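Local coordinates for protein cytosolic acyl coenzyme A thioester hydrolase (Mus musculus, PDB 2V1O) that hydrolyses long-chain fatty acyl-CoAs, palmitoyl-CoA preferentially, to free fatty acids and coenzyme A, and is seen here as its N-terminal hotdog domain, at residues M89-N92 with T97-L100; A31-R36 with A72-T77. All blocks are in the same frame, centred on the assembly; numbering follows the deposited sequence.

Contact 1: residues M89-N92 with T97-L100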
ATOM      1  N   MET A  89      19.920  -5.906   9.551  1.00 13.35           N
ATOM      2  CA  MET A  89      20.095  -5.734  10.985  1.00 15.20           C
ATOM      3  C   MET A  89      18.845  -5.064  11.563  1.00 14.07           C
ATOM      4  O   MET A  89      18.293  -4.129  10.964  1.00 13.52           O
ATOM      5  CB  MET A  89      21.364  -4.912  11.259  1.00 14.88           C
ATOM      6  CG  MET A  89      21.716  -4.735  12.729  1.00 16.77           C
ATOM      7  SD  MET A  89      23.044  -3.542  13.093  1.00 20.99           S
ATOM      8  CE  MET A  89      22.598  -2.094  12.118  1.00 22.42           C
ATOM      9  N   SER A  90      18.371  -5.578  12.697  1.00 13.27           N
ATOM     10  CA  SER A  90      17.260  -4.956  13.406  1.00 13.10           C
ATOM     11  C   SER A  90      17.827  -4.035  14.470  1.00 12.66           C
ATOM     12  O   SER A  90      18.855  -4.341  15.088  1.00 12.22           O
ATOM     13  CB  SER A  90      16.342  -5.995  14.059  1.00 13.36           C
ATOM     14  OG  SER A  90      17.050  -6.744  15.026  1.00 14.68           O
ATOM     15  N   GLU A  91      17.165  -2.899  14.660  1.00 11.95           N
ATOM     16  CA  GLU A  91      17.532  -1.967  15.705  1.00 12.23           C
ATOM     17  C   GLU A  91      16.292  -1.599  16.485  1.00 12.28           C
ATOM     18  O   GLU A  91      15.311  -1.088  15.928  1.00 12.28           O
ATOM     19  CB  GLU A  91      18.171  -0.694  15.140  1.00 11.79           C
ATOM     20  CG  GLU A  91      18.643   0.253  16.232  1.00 12.48           C
ATOM     21  CD  GLU A  91      18.976   1.656  15.738  1.00 12.71           C
ATOM     22  OE1 GLU A  91      18.640   2.010  14.589  1.00 12.48           O
ATOM     23  OE2 GLU A  91      19.561   2.415  16.526  1.00 12.35           O
ATOM     24  N   ASN A  92      16.336  -1.878  17.774  1.00 12.15           N
ATOM     25  CA  ASN A  92      15.292  -1.430  18.656  1.00 12.61           C
ATOM     26  C   ASN A  92      15.706  -0.060  19.172  1.00 12.67           C
ATOM     27  O   ASN A  92      16.667   0.061  19.939  1.00 12.82           O
ATOM     28  CB  ASN A  92      15.057  -2.438  19.784  1.00 12.57           C
ATOM     29  CG  ASN A  92      13.872  -2.070  20.653  1.00 12.61           C
ATOM     30  OD1 ASN A  92      13.811  -0.978  21.204  1.00 11.10           O
ATOM     31  ND2 ASN A  92      12.919  -2.986  20.776  1.00 12.73           N
ATOM     32  N   THR A  97      19.156  -1.970  21.405  1.00 16.32           N
ATOM     33  CA  THR A  97      19.612  -3.309  21.006  1.00 16.43           C
ATOM     34  C   THR A  97      19.623  -3.492  19.484  1.00 16.32           C
ATOM     35  O   THR A  97      18.625  -3.208  18.815  1.00 15.91           O
ATOM     36  CB  THR A  97      18.747  -4.426  21.646  1.00 16.59           C
ATOM     37  OG1 THR A  97      18.768  -4.285  23.074  1.00 17.99           O
ATOM     38  CG2 THR A  97      19.274  -5.819  21.269  1.00 16.56           C
ATOM     39  N   LYS A  98      20.757  -3.954  18.958  1.00 16.06           N
ATOM     40  CA  LYS A  98      20.863  -4.348  17.549  1.00 16.03           C
ATOM     41  C   LYS A  98      21.166  -5.839  17.408  1.00 16.03           C
ATOM     42  O   LYS A  98      21.965  -6.386  18.167  1.00 15.71           O
ATOM     43  CB  LYS A  98      21.943  -3.535  16.838  1.00 16.24           C
ATOM     44  CG  LYS A  98      21.820  -2.042  17.044  1.00 17.89           C
ATOM     45  CD  LYS A  98      22.838  -1.292  16.218  1.00 21.20           C
ATOM     46  CE  LYS A  98      22.707   0.197  16.460  1.00 22.22           C
ATOM     47  NZ  LYS A  98      23.800   0.939  15.777  1.00 25.08           N
ATOM     48  N   LYS A  99      20.526  -6.476  16.425  1.00 15.37           N
ATOM     49  CA  LYS A  99      20.668  -7.915  16.161  1.00 15.71           C
ATOM     50  C   LYS A  99      20.842  -8.132  14.666  1.00 15.45           C
ATOM     51  O   LYS A  99      20.220  -7.432  13.868  1.00 15.09           O
ATOM     52  CB  LYS A  99      19.405  -8.677  16.581  1.00 15.58           C
ATOM     53  CG  LYS A  99      18.983  -8.539  18.021  1.00 17.03           C
ATOM     54  CD  LYS A  99      17.582  -9.098  18.212  1.00 17.99           C
ATOM     55  CE  LYS A  99      17.098  -8.881  19.638  1.00 19.65           C
ATOM     56  NZ  LYS A  99      15.647  -9.215  19.773  1.00 20.40           N
ATOM     57  N   LEU A 100      21.665  -9.108  14.286  1.00 15.37           N
ATOM     58  CA  LEU A 100      21.727  -9.532  12.890  1.00 15.85           C
ATOM     59  C   LEU A 100      20.502 -10.398  12.587  1.00 15.63           C
ATOM     60  O   LEU A 100      20.305 -11.454  13.198  1.00 16.39           O
ATOM     61  CB  LEU A 100      23.026 -10.293  12.584  1.00 16.08           C
ATOM     62  CG  LEU A 100      23.160 -10.935  11.196  1.00 16.60           C
ATOM     63  CD1 LEU A 100      23.211  -9.892  10.073  1.00 17.73           C
ATOM     64  CD2 LEU A 100      24.375 -11.839  11.156  1.00 16.84           C
TER
HETATM   65  O   HOH W   1      16.981  -5.437  17.766  1.00 27.70           O
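The distal end of the beta hairpin made by strands 82-91 and 98-112 is closed where Ser-90 pairs with Lys-99 and Asn-92 with Thr-97. Ser-90 and Lys-99 form an antiparallel hydrogen-bonded pair: Ser-90 N donates to Lys-99 O at 2.9 Å, and Lys-99 N returns a bond to Ser-90 O at 3.0 Å. One step nearer the turn, Asn-92 N reaches Thr-97 O at 2.8 Å with an almost straight N-H...O angle of 174°. The strand axes run 4.7 Å apart at 162°, the geometry of neighbouring antiparallel strands in the hotdog sheet, whose strand 67-77 continues the ladder through backbone bonds between His-69 and Met-89 and between Val-67 and Glu-91.

Side chains alternate between two faces. On one, Lys-98 runs between Met-89 and Glu-91. Met-89 turns CG away from its own N (chi1 -176°) and bends at chi3, and its SD lies 3.9 Å from Lys-98 CD as the two chains cross obliquely. Glu-91 lies alongside the extended Lys-98 chain, both pointing the same way; yet Glu-91 OE2 and Lys-98 NZ stay 4.6 Å apart, too far to count as a salt bridge. The carboxylate is instead engaged by Arg-36 of the second subunit, which ties the hairpin to the assembly.

On the face bearing Ser-90 and Lys-99, Ser-90 OG sits 3.4 Å from Lys-99 CB and shares a water with Thr-97 O, to which the water donates. The side chain of Asn-92 serves the turn itself: OD1 accepts from the backbone N of Leu-94 and of Thr-95, while ND2 bonds Glu-66.

Contact 2: residues A31-R36 with A72-T77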
ATOM      1  N   ALA A  31      18.433  -4.712  -6.061  1.00  9.06           N
ATOM      2  CA  ALA A  31      18.032  -4.169  -7.359  1.00  9.52           C
ATOM      3  C   ALA A  31      18.698  -2.822  -7.606  1.00  9.40           C
ATOM      4  O   ALA A  31      19.162  -2.566  -8.709  1.00  9.79           O
ATOM      5  CB  ALA A  31      16.513  -4.044  -7.455  1.00  9.34           C
ATOM      6  N   ILE A  32      18.747  -1.975  -6.577  1.00  8.82           N
ATOM      7  CA  ILE A  32      19.354  -0.642  -6.713  1.00  8.89           C
ATOM      8  C   ILE A  32      20.850  -0.739  -7.014  1.00  8.74           C
ATOM      9  O   ILE A  32      21.349  -0.123  -7.969  1.00  8.62           O
ATOM     10  CB  ILE A  32      19.133   0.229  -5.457  1.00  8.62           C
ATOM     11  CG1 ILE A  32      17.673   0.687  -5.380  1.00  8.60           C
ATOM     12  CG2 ILE A  32      20.086   1.442  -5.454  1.00  8.33           C
ATOM     13  CD1 ILE A  32      17.244   1.135  -3.973  1.00  8.87           C
ATOM     14  N   ILE A  33      21.558  -1.529  -6.209  1.00  9.06           N
ATOM     15  CA  ILE A  33      23.022  -1.568  -6.301  1.00  9.72           C
ATOM     16  C   ILE A  33      23.467  -2.181  -7.639  1.00  9.98           C
ATOM     17  O   ILE A  33      24.418  -1.705  -8.278  1.00  9.90           O
ATOM     18  CB  ILE A  33      23.661  -2.259  -5.046  1.00  9.65           C
ATOM     19  CG1 ILE A  33      25.127  -1.825  -4.866  1.00  9.40           C
ATOM     20  CG2 ILE A  33      23.474  -3.794  -5.085  1.00  9.71           C
ATOM     21  CD1 ILE A  33      25.707  -2.139  -3.479  1.00 10.18           C
ATOM     22  N   SER A  34      22.744  -3.202  -8.091  1.00 10.12           N
ATOM     23  CA  SER A  34      23.111  -3.902  -9.320  1.00 10.61           C
ATOM     24  C   SER A  34      22.779  -3.066 -10.569  1.00 10.49           C
ATOM     25  O   SER A  34      23.592  -2.975 -11.487  1.00  9.71           O
ATOM     26  CB  SER A  34      22.463  -5.297  -9.362  1.00 10.99           C
ATOM     27  OG  SER A  34      21.047  -5.197  -9.281  1.00 14.51           O
ATOM     28  N   THR A  35      21.598  -2.444 -10.592  1.00 10.13           N
ATOM     29  CA  THR A  35      21.217  -1.560 -11.706  1.00 10.32           C
ATOM     30  C   THR A  35      22.200  -0.391 -11.847  1.00  9.89           C
ATOM     31  O   THR A  35      22.677  -0.115 -12.947  1.00  9.53           O
ATOM     32  CB  THR A  35      19.765  -1.055 -11.565  1.00 10.41           C
ATOM     33  OG1 THR A  35      18.866  -2.171 -11.670  1.00  9.91           O
ATOM     34  CG2 THR A  35      19.433  -0.026 -12.645  1.00 10.86           C
ATOM     35  N   ARG A  36      22.524   0.280 -10.737  1.00  9.76           N
ATOM     36  CA  ARG A  36      23.490   1.380 -10.771  1.00  9.51           C
ATOM     37  C   ARG A  36      24.818   0.905 -11.362  1.00  9.71           C
ATOM     38  O   ARG A  36      25.380   1.527 -12.277  1.00  9.72           O
ATOM     39  CB  ARG A  36      23.724   1.939  -9.363  1.00  9.42           C
ATOM     40  CG  ARG A  36      24.635   3.174  -9.365  1.00 10.05           C
ATOM     41  CD  ARG A  36      25.210   3.464  -7.995  1.00 11.01           C
ATOM     42  NE  ARG A  36      24.206   3.914  -7.035  1.00 11.18           N
ATOM     43  CZ  ARG A  36      23.733   3.185  -6.023  1.00 11.66           C
ATOM     44  NH1 ARG A  36      24.155   1.940  -5.831  1.00 10.55           N
ATOM     45  NH2 ARG A  36      22.823   3.704  -5.202  1.00 10.18           N
ATOM     46  N   ALA A  72      23.900  -3.375   1.290  1.00 12.71           N
ATOM     47  CA  ALA A  72      24.266  -4.233   0.172  1.00 12.12           C
ATOM     48  C   ALA A  72      25.666  -3.924  -0.328  1.00 11.89           C
ATOM     49  O   ALA A  72      26.145  -2.785  -0.238  1.00 10.88           O
ATOM     50  CB  ALA A  72      23.276  -4.064  -0.963  1.00 12.51           C
ATOM     51  N   GLU A  73      26.308  -4.945  -0.876  1.00 11.56           N
ATOM     52  CA  GLU A  73      27.639  -4.791  -1.453  1.00 12.43           C
ATOM     53  C   GLU A  73      27.764  -5.731  -2.649  1.00 11.48           C
ATOM     54  O   GLU A  73      27.379  -6.892  -2.559  1.00 11.58           O
ATOM     55  CB  GLU A  73      28.707  -5.117  -0.401  1.00 12.41           C
ATOM     56  CG  GLU A  73      30.129  -5.206  -0.953  1.00 14.51           C
ATOM     57  CD  GLU A  73      31.196  -5.407   0.112  1.00 14.67           C
ATOM     58  OE1 GLU A  73      30.925  -6.034   1.163  1.00 18.60           O
ATOM     59  OE2 GLU A  73      32.329  -4.939  -0.116  1.00 19.26           O
ATOM     60  N   ILE A  74      28.287  -5.221  -3.762  1.00 11.60           N
ATOM     61  CA  ILE A  74      28.604  -6.066  -4.910  1.00 11.23           C
ATOM     62  C   ILE A  74      29.931  -6.756  -4.608  1.00 11.70           C
ATOM     63  O   ILE A  74      30.952  -6.095  -4.406  1.00 11.66           O
ATOM     64  CB  ILE A  74      28.710  -5.273  -6.240  1.00 11.19           C
ATOM     65  CG1 ILE A  74      27.364  -4.627  -6.594  1.00 11.82           C
ATOM     66  CG2 ILE A  74      29.210  -6.200  -7.378  1.00 11.66           C
ATOM     67  CD1 ILE A  74      27.453  -3.550  -7.694  1.00 11.04           C
ATOM     68  N   THR A  75      29.900  -8.082  -4.578  1.00 11.43           N
ATOM     69  CA  THR A  75      31.048  -8.869  -4.149  1.00 11.51           C
ATOM     70  C   THR A  75      31.720  -9.609  -5.302  1.00 11.51           C
ATOM     71  O   THR A  75      32.861 -10.066  -5.177  1.00 11.51           O
ATOM     72  CB  THR A  75      30.646  -9.840  -3.030  1.00 11.94           C
ATOM     73  OG1 THR A  75      29.491 -10.591  -3.436  1.00 11.60           O
ATOM     74  CG2 THR A  75      30.311  -9.049  -1.768  1.00 10.86           C
ATOM     75  N   TYR A  76      31.009  -9.723  -6.425  1.00 11.86           N
ATOM     76  CA  TYR A  76      31.567 -10.333  -7.633  1.00 11.76           C
ATOM     77  C   TYR A  76      30.810  -9.897  -8.883  1.00 11.56           C
ATOM     78  O   TYR A  76      29.605  -9.608  -8.830  1.00 11.48           O
ATOM     79  CB  TYR A  76      31.566 -11.875  -7.531  1.00 11.68           C
ATOM     80  CG  TYR A  76      32.318 -12.553  -8.657  1.00 12.77           C
ATOM     81  CD1 TYR A  76      33.715 -12.536  -8.695  1.00 11.49           C
ATOM     82  CD2 TYR A  76      31.637 -13.181  -9.699  1.00 12.14           C
ATOM     83  CE1 TYR A  76      34.408 -13.134  -9.729  1.00 13.54           C
ATOM     84  CE2 TYR A  76      32.326 -13.783 -10.742  1.00 11.99           C
ATOM     85  CZ  TYR A  76      33.711 -13.758 -10.745  1.00 12.11           C
ATOM     86  OH  TYR A  76      34.402 -14.341 -11.772  1.00 12.73           O
ATOM     87  N   THR A  77      31.527  -9.838 -10.005  1.00 11.30           N
ATOM     88  CA  THR A  77      30.886  -9.724 -11.315  1.00 11.73           C
ATOM     89  C   THR A  77      31.481 -10.744 -12.290  1.00 12.03           C
ATOM     90  O   THR A  77      32.703 -10.934 -12.343  1.00 12.28           O
ATOM     91  CB  THR A  77      30.976  -8.290 -11.922  1.00 11.56           C
ATOM     92  OG1 THR A  77      32.349  -7.931 -12.151  1.00 12.65           O
ATOM     93  CG2 THR A  77      30.289  -7.247 -11.022  1.00 11.70           C
TER
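With chi1 of Ile-33 at -158°, its CG1 branch extends opposite the backbone N, and a nearly extended chi2 carries CD1 outward from helix 19-38 onto strand 67-77. Ile-74 is set differently: CG1 stands opposite its carbonyl carbon (chi1 -63°) and a similarly extended chi2 sends CD1 back to the helix backbone. The two isoleucines therefore run antiparallel alongside one another, touching along their flanks, with Ile-33 CG1 and Ile-74 CG1 4.0 Å apart.

Each methyl end overshoots its counterpart and rests on main chain. Ile-33 CD1 lies 3.3 Å from Ala-72 O, a close approach of a methyl to a carbonyl oxygen, and 3.9 Å from Glu-73 CA; in return, Ile-74 CD1 comes within 3.6 Å of Ile-33 O. Ala-72 CB faces both branches of Ile-33, 4.0 Å from Ile-33 CD1 and 4.1 Å from Ile-33 CG2.

The axes of the helix and strand segments approach to 8.5 Å and cross at -47°. In the hotdog fold the curved antiparallel sheet wraps a long central helix, and this contact is part of that wrapping. Val-84 of strand 82-91 also touches Ile-33, while His-37, later in the same helix, and Ile-125 of a loop touch Ile-74.

No hydrogen bond or charge pair spans the two segments, and they bury 194 Å² between them, which implies that their mutual attachment relies on van der Waals fit between aliphatic branches and backbone.

Both contacts reach the same sheet, through its adjacent strands 82-91 and 67-77, but their centres lie 23 Å apart and their nearest atoms about 10 Å. Contact 1 sits at a tip of the domain, 18 Å from the chain centre, and is partly buried; contact 2 lies nearer that centre, 7 Å from it, yet is a surface contact, none of its touching residues being buried. Strand to strand, 89-92 and 97-100 are joined by directional backbone bonds over 377 Å². Helix to strand, 31-36 and 72-77 share about half that area through aliphatic side chains. Between two subunits, the hairpin of contact 1 meets the helix of contact 2.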